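Local coordinates for protein SorB (Sorangium cellulosum, PDB 6B2V) that carries, in module nine of the trans-acyltransferase assembly line for the antibiotic sorangicin, the pyran synthase domain that forms a pyran ring in the polyketide, at residues 216-221 / 231-236; 59-64 / 168-173; 269-272 / 278-281. All blocks are in the same frame, centred on the assembly; numbering follows the deposited sequence.

Interaction 1: 216-221 / 231-236; sequences PAIFLS and RFPYTL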
loop_
_atom_site.group_PDB
_atom_site.type_symbol
_atom_site.label_atom_id
_atom_site.label_comp_id
_atom_site.label_asym_id
_atom_site.label_seq_id
_atom_site.Cartn_x
_atom_site.Cartn_y
_atom_site.Cartn_z
ATOM N N PRO A 216 -1.802 10.099 3.193
ATOM C CA PRO A 216 -1.643 11.453 2.682
ATOM C C PRO A 216 -2.164 11.624 1.251
ATOM O O PRO A 216 -2.613 12.663 0.932
ATOM C CB PRO A 216 -0.138 11.705 2.821
ATOM C CG PRO A 216 0.193 10.904 3.973
ATOM C CD PRO A 216 -0.557 9.628 3.793
ATOM N N ALA A 217 -1.979 10.607 0.410
ATOM C CA ALA A 217 -2.498 10.623 -0.950
ATOM C C ALA A 217 -4.028 10.599 -0.989
ATOM O O ALA A 217 -4.605 11.248 -1.769
ATOM C CB ALA A 217 -1.919 9.460 -1.755
ATOM N N ILE A 218 -4.608 9.772 -0.147
ATOM C CA ILE A 218 -6.039 9.714 -0.068
ATOM C C ILE A 218 -6.619 11.030 0.469
ATOM O O ILE A 218 -7.560 11.520 -0.040
ATOM C CB ILE A 218 -6.489 8.523 0.758
ATOM C CG1 ILE A 218 -6.156 7.263 0.023
ATOM C CG2 ILE A 218 -7.973 8.607 1.054
ATOM C CD1 ILE A 218 -6.142 6.046 0.890
ATOM N N PHE A 219 -5.950 11.601 1.450
ATOM C CA PHE A 219 -6.358 12.873 1.977
ATOM C C PHE A 219 -6.336 13.928 0.852
ATOM O O PHE A 219 -7.245 14.672 0.713
ATOM C CB PHE A 219 -5.427 13.239 3.168
ATOM C CG PHE A 219 -5.591 14.626 3.677
ATOM C CD1 PHE A 219 -4.892 15.628 3.123
ATOM C CD2 PHE A 219 -6.456 14.894 4.667
ATOM C CE1 PHE A 219 -5.043 16.913 3.549
ATOM C CE2 PHE A 219 -6.607 16.182 5.130
ATOM C CZ PHE A 219 -5.903 17.179 4.563
ATOM N N LEU A 220 -5.311 13.926 0.032
ATOM C CA LEU A 220 -5.222 14.842 -1.068
ATOM C C LEU A 220 -6.367 14.641 -2.076
ATOM O O LEU A 220 -6.913 15.557 -2.572
ATOM C CB LEU A 220 -3.873 14.694 -1.765
ATOM C CG LEU A 220 -3.245 15.806 -2.520
ATOM C CD1 LEU A 220 -3.285 17.096 -1.728
ATOM C CD2 LEU A 220 -1.818 15.386 -2.759
ATOM N N SER A 221 -6.707 13.379 -2.323
ATOM C CA SER A 221 -7.776 13.047 -3.256
ATOM C C SER A 221 -9.060 13.649 -2.767
ATOM O O SER A 221 -9.762 14.185 -3.512
ATOM C CB SER A 221 -7.929 11.507 -3.400
ATOM O OG SER A 221 -8.861 11.128 -4.393
ATOM N N ARG A 231 -11.743 7.126 0.865
ATOM C CA ARG A 231 -11.527 6.454 -0.368
ATOM C C ARG A 231 -10.509 5.328 -0.169
ATOM O O ARG A 231 -9.637 5.424 0.617
ATOM C CB ARG A 231 -11.101 7.450 -1.447
ATOM C CG ARG A 231 -12.190 8.465 -1.812
ATOM C CD ARG A 231 -11.772 9.513 -2.807
ATOM N NE ARG A 231 -12.904 10.312 -3.238
ATOM C CZ ARG A 231 -12.868 11.186 -4.202
ATOM N NH1 ARG A 231 -11.775 11.431 -4.857
ATOM N NH2 ARG A 231 -13.960 11.820 -4.529
ATOM N N PHE A 232 -10.719 4.253 -0.894
ATOM C CA PHE A 232 -9.900 3.070 -0.843
ATOM C C PHE A 232 -9.166 2.829 -2.143
ATOM O O PHE A 232 -9.662 3.128 -3.165
ATOM C CB PHE A 232 -10.767 1.858 -0.533
ATOM C CG PHE A 232 -11.549 1.997 0.691
ATOM C CD1 PHE A 232 -12.730 2.656 0.677
ATOM C CD2 PHE A 232 -11.085 1.501 1.842
ATOM C CE1 PHE A 232 -13.464 2.809 1.806
ATOM C CE2 PHE A 232 -11.800 1.645 2.998
ATOM C CZ PHE A 232 -12.999 2.299 2.971
ATOM N N PRO A 233 -7.989 2.240 -2.048
ATOM C CA PRO A 233 -7.239 1.992 -3.262
ATOM C C PRO A 233 -8.047 1.116 -4.274
ATOM O O PRO A 233 -8.604 0.191 -3.877
ATOM C CB PRO A 233 -6.006 1.224 -2.743
ATOM C CG PRO A 233 -5.838 1.802 -1.395
ATOM C CD PRO A 233 -7.176 2.068 -0.843
ATOM N N TYR A 234 -8.099 1.536 -5.513
ATOM C CA TYR A 234 -8.778 0.824 -6.590
ATOM C C TYR A 234 -7.757 0.304 -7.619
ATOM O O TYR A 234 -7.718 -0.833 -7.924
ATOM C CB TYR A 234 -9.815 1.767 -7.228
ATOM C CG TYR A 234 -10.322 1.360 -8.581
ATOM C CD1 TYR A 234 -10.748 0.085 -8.800
ATOM C CD2 TYR A 234 -10.360 2.235 -9.603
ATOM C CE1 TYR A 234 -11.204 -0.306 -10.020
ATOM C CE2 TYR A 234 -10.822 1.853 -10.854
ATOM C CZ TYR A 234 -11.240 0.561 -11.026
ATOM O OH TYR A 234 -11.671 0.113 -12.223
ATOM N N THR A 235 -6.937 1.193 -8.129
ATOM C CA THR A 235 -5.904 0.818 -9.057
ATOM C C THR A 235 -4.579 1.494 -8.734
ATOM O O THR A 235 -4.591 2.554 -8.206
ATOM C CB THR A 235 -6.222 1.139 -10.522
ATOM O OG1 THR A 235 -6.486 2.507 -10.685
ATOM C CG2 THR A 235 -7.402 0.392 -10.982
ATOM N N LEU A 236 -3.477 0.813 -9.031
ATOM C CA LEU A 236 -2.138 1.350 -8.832
ATOM C C LEU A 236 -1.257 0.983 -9.985
ATOM O O LEU A 236 -1.079 -0.157 -10.232
ATOM C CB LEU A 236 -1.560 0.826 -7.531
ATOM C CG LEU A 236 -0.086 1.123 -7.243
ATOM C CD1 LEU A 236 0.109 2.626 -7.015
ATOM C CD2 LEU A 236 0.294 0.346 -5.989
#
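This contact lies in the predicted C-terminal hotdog fold, in which sheet strands pack around a long helix. Ile218 and Ser221 of helix 207-225 meet Arg231 and Pro233, where the chain runs into strand 232-241. The two helix residues sit about one turn apart on the same side of the helix. Arg231 NH1 donates to Ser221 OG at 3.0 Å, with a bent N-H...O angle of 145°. The hydroxyl oxygen lies at the edge of the guanidinium, 15° out of its plane. Ser221 OG is anti to its own backbone nitrogen (chi1 -174°), which turns it to the arginine. Arg231 reaches it with a chain extended from CG to NE. The other terminal nitrogen, NH2, forms a salt bridge with Asp225, one turn further along the same helix.

Ile218 fits beside the root of the arginine. Its CD1 lies 3.6 Å from Arg231 O, and its CG2 is equally near that oxygen. CG2 also approaches Arg231 CB at 4.2 Å. A looser apolar touch joins Ile218 CD1 to Pro233 CD at 4.5 Å.

The two guanidinium partners, on successive turns of one helix, should limit rotation of the group. Asp225, outside the two segments, probably offsets much of its buried charge. Arg231 O is less well served: isoleucine carbons shield this buried carbonyl, and it has no polar partner in the model.

Interaction 2: 59-64 / 168-173; sequences EQLFPA and GMPASY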
loop_
_atom_site.group_PDB
_atom_site.type_symbol
_atom_site.label_atom_id
_atom_site.label_comp_id
_atom_site.label_asym_id
_atom_site.label_seq_id
_atom_site.Cartn_x
_atom_site.Cartn_y
_atom_site.Cartn_z
ATOM N N GLU A 59 -10.288 -1.951 11.599
ATOM C CA GLU A 59 -11.729 -2.199 11.623
ATOM C C GLU A 59 -12.158 -3.515 11.026
ATOM O O GLU A 59 -13.196 -3.605 10.479
ATOM C CB GLU A 59 -12.517 -1.052 11.034
ATOM C CG GLU A 59 -12.382 0.242 11.813
ATOM C CD GLU A 59 -13.144 1.419 11.242
ATOM O OE1 GLU A 59 -13.700 1.320 10.183
ATOM O OE2 GLU A 59 -13.166 2.476 11.886
ATOM N N GLN A 60 -11.261 -4.469 11.112
ATOM C CA GLN A 60 -11.450 -5.820 10.643
ATOM C C GLN A 60 -11.463 -5.976 9.135
ATOM O O GLN A 60 -11.785 -7.023 8.652
ATOM C CB GLN A 60 -12.683 -6.479 11.238
ATOM C CG GLN A 60 -12.744 -6.433 12.751
ATOM C CD GLN A 60 -11.569 -7.057 13.447
ATOM O OE1 GLN A 60 -11.026 -6.491 14.344
ATOM N NE2 GLN A 60 -11.227 -8.220 13.078
ATOM N N LEU A 61 -11.050 -4.937 8.447
ATOM C CA LEU A 61 -11.005 -4.908 6.999
ATOM C C LEU A 61 -9.574 -5.149 6.530
ATOM O O LEU A 61 -8.696 -4.478 6.899
ATOM C CB LEU A 61 -11.528 -3.565 6.502
ATOM C CG LEU A 61 -11.311 -3.253 5.030
ATOM C CD1 LEU A 61 -12.178 -4.122 4.163
ATOM C CD2 LEU A 61 -11.549 -1.814 4.714
ATOM N N PHE A 62 -9.373 -6.133 5.669
ATOM C CA PHE A 62 -8.033 -6.450 5.221
ATOM C C PHE A 62 -7.567 -5.272 4.409
ATOM O O PHE A 62 -8.158 -4.950 3.441
ATOM C CB PHE A 62 -8.102 -7.729 4.372
ATOM C CG PHE A 62 -6.813 -8.476 4.245
ATOM C CD1 PHE A 62 -5.894 -8.116 3.335
ATOM C CD2 PHE A 62 -6.571 -9.582 5.003
ATOM C CE1 PHE A 62 -4.728 -8.823 3.168
ATOM C CE2 PHE A 62 -5.387 -10.283 4.878
ATOM C CZ PHE A 62 -4.463 -9.899 3.961
ATOM N N PRO A 63 -6.444 -4.690 4.792
ATOM C CA PRO A 63 -5.997 -3.501 4.108
ATOM C C PRO A 63 -5.539 -3.767 2.709
ATOM O O PRO A 63 -4.887 -4.726 2.455
ATOM C CB PRO A 63 -4.822 -3.001 4.963
ATOM C CG PRO A 63 -4.969 -3.675 6.236
ATOM C CD PRO A 63 -5.598 -4.989 5.941
ATOM N N ALA A 64 -5.762 -2.790 1.864
ATOM C CA ALA A 64 -5.370 -2.895 0.465
ATOM C C ALA A 64 -3.870 -3.153 0.326
ATOM O O ALA A 64 -3.411 -3.963 -0.393
ATOM C CB ALA A 64 -5.728 -1.609 -0.266
ATOM N N GLY A 168 -13.680 8.925 8.079
ATOM C CA GLY A 168 -13.920 7.512 8.041
ATOM C C GLY A 168 -12.793 6.542 7.782
ATOM O O GLY A 168 -13.042 5.435 7.479
ATOM N N MET A 169 -11.569 6.977 7.985
ATOM C CA MET A 169 -10.426 6.108 7.767
ATOM C C MET A 169 -10.525 4.898 8.663
ATOM O O MET A 169 -10.719 5.032 9.844
ATOM C CB MET A 169 -9.169 6.917 8.096
ATOM C CG MET A 169 -7.872 6.185 8.126
ATOM S SD MET A 169 -6.478 7.219 8.602
ATOM C CE MET A 169 -6.845 7.662 10.307
ATOM N N PRO A 170 -10.388 3.712 8.102
ATOM C CA PRO A 170 -10.427 2.487 8.899
ATOM C C PRO A 170 -9.248 2.329 9.854
ATOM O O PRO A 170 -9.370 1.761 10.867
ATOM C CB PRO A 170 -10.447 1.380 7.853
ATOM C CG PRO A 170 -10.873 2.036 6.638
ATOM C CD PRO A 170 -10.446 3.438 6.672
ATOM N N ALA A 171 -8.100 2.838 9.455
ATOM C CA ALA A 171 -6.901 2.706 10.265
ATOM C C ALA A 171 -6.937 3.431 11.621
ATOM O O ALA A 171 -7.406 4.504 11.720
ATOM C CB ALA A 171 -5.710 3.210 9.490
ATOM N N SER A 172 -6.321 2.822 12.605
ATOM C CA SER A 172 -6.208 3.438 13.890
ATOM C C SER A 172 -5.067 4.451 13.761
ATOM O O SER A 172 -3.963 4.090 13.570
ATOM C CB SER A 172 -5.826 2.396 14.920
ATOM O OG SER A 172 -6.889 1.516 15.157
ATOM N N TYR A 173 -5.350 5.712 14.008
ATOM C CA TYR A 173 -4.348 6.753 13.844
ATOM C C TYR A 173 -3.114 6.541 14.712
ATOM O O TYR A 173 -2.018 6.726 14.304
ATOM C CB TYR A 173 -4.928 8.133 14.129
ATOM C CG TYR A 173 -3.955 9.233 13.844
ATOM C CD1 TYR A 173 -3.789 9.706 12.569
ATOM C CD2 TYR A 173 -3.182 9.772 14.831
ATOM C CE1 TYR A 173 -2.890 10.686 12.296
ATOM C CE2 TYR A 173 -2.267 10.764 14.553
ATOM C CZ TYR A 173 -2.136 11.208 13.281
ATOM O OH TYR A 173 -1.249 12.185 13.014
HETATM O O HOH W 1 -10.794 3.211 13.457
#
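The carboxylate of Glu59 turns one flat face to Pro170, across the junction of the two predicted hotdog folds of this dehydratase-like domain. Pro170 CA sits almost straight above that face, 3.7 Å from Glu59 CD. Pro170 O lies over the same side, nearer the CG end. Met169 O is over this face too, at its OE2 end, 4.1 Å from Glu59 OE2. The glutamate and proline side chains cross at about a right angle, so Glu59 lies across the proline and does not point into it.

Both segments are loops. The 59-64 loop belongs to the N-terminal hotdog fold and the 168-173 loop to the C-terminal one. A chi1 of -64° puts Glu59 CG beside the backbone N and 3.5 Å from Pro170 O. The extended chain beyond CG then lays the carboxylate against the proline backbone.

A water spans the outer side of the contact. It can donate to Glu59 OE2 at 2.9 Å and to Pro170 O at 3.3 Å. With acceptors outside the two loops counted, it has more in reach than protons, so neither bond is certain. Glu59 is exposed, while Pro170 is buried.

The inner side is mostly apolar or aromatic. Phe232 touches both Leu61 and Pro170, and Trp230 also packs on Pro170. His58 is a further neighbour of this proline. Near the same junction, the backbone of Ser172 is hydrogen-bonded to that of Asp57. Between the loops themselves, the apolar touch is a light one: Leu61 CD2 comes to 4.4 Å from Pro170 CG.

Interaction 3: 269-272 / 278-281; sequences DVDL and NCLM
Leu272 and Met281 form an antiparallel, hydrogen-bonded pair in the beta hairpin of strands 267-273 and 279-289, within the predicted C-terminal hotdog fold. Their side chains lie side by side on one face of the sheet and point the same way. Starting at the root of the leucine, Leu272 CB lies 4.0 Å from Met281 O. At the branch, Leu272 CG meets Leu280 CD1 at 4.3 Å. At the tip, Leu272 CD2 rests 3.7 Å from Met281 CE. The methionine is extended as far as its sulfur and then bends at chi3, -56°, which brings its methyl over to the leucine. Val213 of helix 207-225 and Val251 of strand 250-255 also touch Leu272, so this leucine helps join the hairpin to the helix.

The backbones bond in both directions. Leu272 N donates to Met281 O at 2.9 Å, nearly straight at 175°. Leu272 O accepts from Leu280 N at 2.9 Å and, weakly, from Met281 N at 3.4 Å. Two residues thus face one, which is a classic beta bulge. The chain turns a corner at Leu280, whose backbone is also hydrogen-bonded to Tyr242.

On the neighbouring residues, Asp271 OD2 stands 3.6 Å from Cys279 SG. The other carboxylate oxygen, OD1, makes a long, weak ion pair with Arg254. Met281 O, already taken by the amide of Leu272, also has a bent CA-H...O contact (134° at H), with Asp271 CA 3.5 Å from Met281 O.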
loop_
_atom_site.group_PDB
_atom_site.type_symbol
_atom_site.label_atom_id
_atom_site.label_comp_id
_atom_site.label_asym_id
_atom_site.label_seq_id
_atom_site.Cartn_x
_atom_site.Cartn_y
_atom_site.Cartn_z
ATOM N N ASP A 269 0.623 10.199 -7.155
ATOM C CA ASP A 269 1.942 9.617 -6.956
ATOM C C ASP A 269 2.319 9.871 -5.471
ATOM O O ASP A 269 2.001 10.903 -4.954
ATOM C CB ASP A 269 3.004 10.246 -7.866
ATOM C CG ASP A 269 2.774 9.972 -9.343
ATOM O OD1 ASP A 269 2.207 8.993 -9.684
ATOM O OD2 ASP A 269 3.167 10.816 -10.110
ATOM N N VAL A 270 2.872 8.878 -4.788
ATOM C CA VAL A 270 3.276 9.090 -3.423
ATOM C C VAL A 270 4.567 8.325 -3.104
ATOM O O VAL A 270 4.637 7.196 -3.323
ATOM C CB VAL A 270 2.118 8.833 -2.439
ATOM C CG1 VAL A 270 1.579 7.430 -2.486
ATOM C CG2 VAL A 270 2.557 9.128 -1.050
ATOM N N ASP A 271 5.534 8.995 -2.508
ATOM C CA ASP A 271 6.768 8.365 -2.173
ATOM C C ASP A 271 7.009 8.382 -0.666
ATOM O O ASP A 271 6.624 9.271 0.017
ATOM C CB ASP A 271 8.003 9.083 -2.744
ATOM C CG ASP A 271 8.128 8.946 -4.262
ATOM O OD1 ASP A 271 7.162 8.728 -4.860
ATOM O OD2 ASP A 271 9.165 8.995 -4.820
ATOM N N LEU A 272 7.671 7.322 -0.230
ATOM C CA LEU A 272 8.144 7.189 1.123
ATOM C C LEU A 272 9.661 7.428 1.041
ATOM O O LEU A 272 10.342 6.779 0.389
ATOM C CB LEU A 272 7.883 5.810 1.707
ATOM C CG LEU A 272 8.470 5.562 3.110
ATOM C CD1 LEU A 272 7.770 6.409 4.161
ATOM C CD2 LEU A 272 8.325 4.130 3.496
ATOM N N ASN A 278 15.998 10.173 0.500
ATOM C CA ASN A 278 16.167 9.037 -0.387
ATOM C C ASN A 278 14.860 8.241 -0.519
ATOM O O ASN A 278 14.227 7.950 0.427
ATOM C CB ASN A 278 17.250 8.057 0.073
ATOM C CG ASN A 278 18.627 8.673 0.279
ATOM O OD1 ASN A 278 19.153 9.303 -0.512
ATOM N ND2 ASN A 278 19.201 8.365 1.391
ATOM N N CYS A 279 14.550 7.815 -1.735
ATOM C CA CYS A 279 13.337 7.061 -1.977
ATOM C C CYS A 279 13.421 5.603 -1.538
ATOM O O CYS A 279 14.216 4.877 -2.005
ATOM C CB CYS A 279 13.070 7.089 -3.480
ATOM S SG CYS A 279 11.473 6.380 -3.942
ATOM N N LEU A 280 12.540 5.230 -0.609
ATOM C CA LEU A 280 12.476 3.875 -0.073
ATOM C C LEU A 280 11.434 3.103 -0.855
ATOM O O LEU A 280 11.642 2.011 -1.236
ATOM C CB LEU A 280 12.167 3.891 1.448
ATOM C CG LEU A 280 12.991 4.915 2.218
ATOM C CD1 LEU A 280 12.619 4.758 3.670
ATOM C CD2 LEU A 280 14.491 4.678 2.047
ATOM N N MET A 281 10.305 3.733 -1.075
ATOM C CA MET A 281 9.268 3.153 -1.897
ATOM C C MET A 281 8.565 4.214 -2.688
ATOM O O MET A 281 8.321 5.236 -2.186
ATOM C CB MET A 281 8.208 2.419 -1.103
ATOM C CG MET A 281 8.696 1.215 -0.374
ATOM S SD MET A 281 7.353 0.325 0.396
ATOM C CE MET A 281 6.691 1.646 1.376
#

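From the N terminus, 59-64 comes first; its partner, 168-173, follows much later in the chain. Interaction 2 therefore closes a loop of 103 residues and ties the N-terminal hotdog fold to the C-terminal one. Interaction 1 follows and closes a loop with nine residues between its segments, four of them the end of helix 207-225. Interaction 3 comes last and closes the hairpin of strands 267-273 and 279-289, with five residues between the segments. The three are in series; none nests in or crosses another. Interactions 1 and 2 touch, with Pro233 CG 3.6 Å from Ala64 CB. Interactions 1 and 3 meet where Ala217 packs on Val270. Interactions 2 and 3 do not touch.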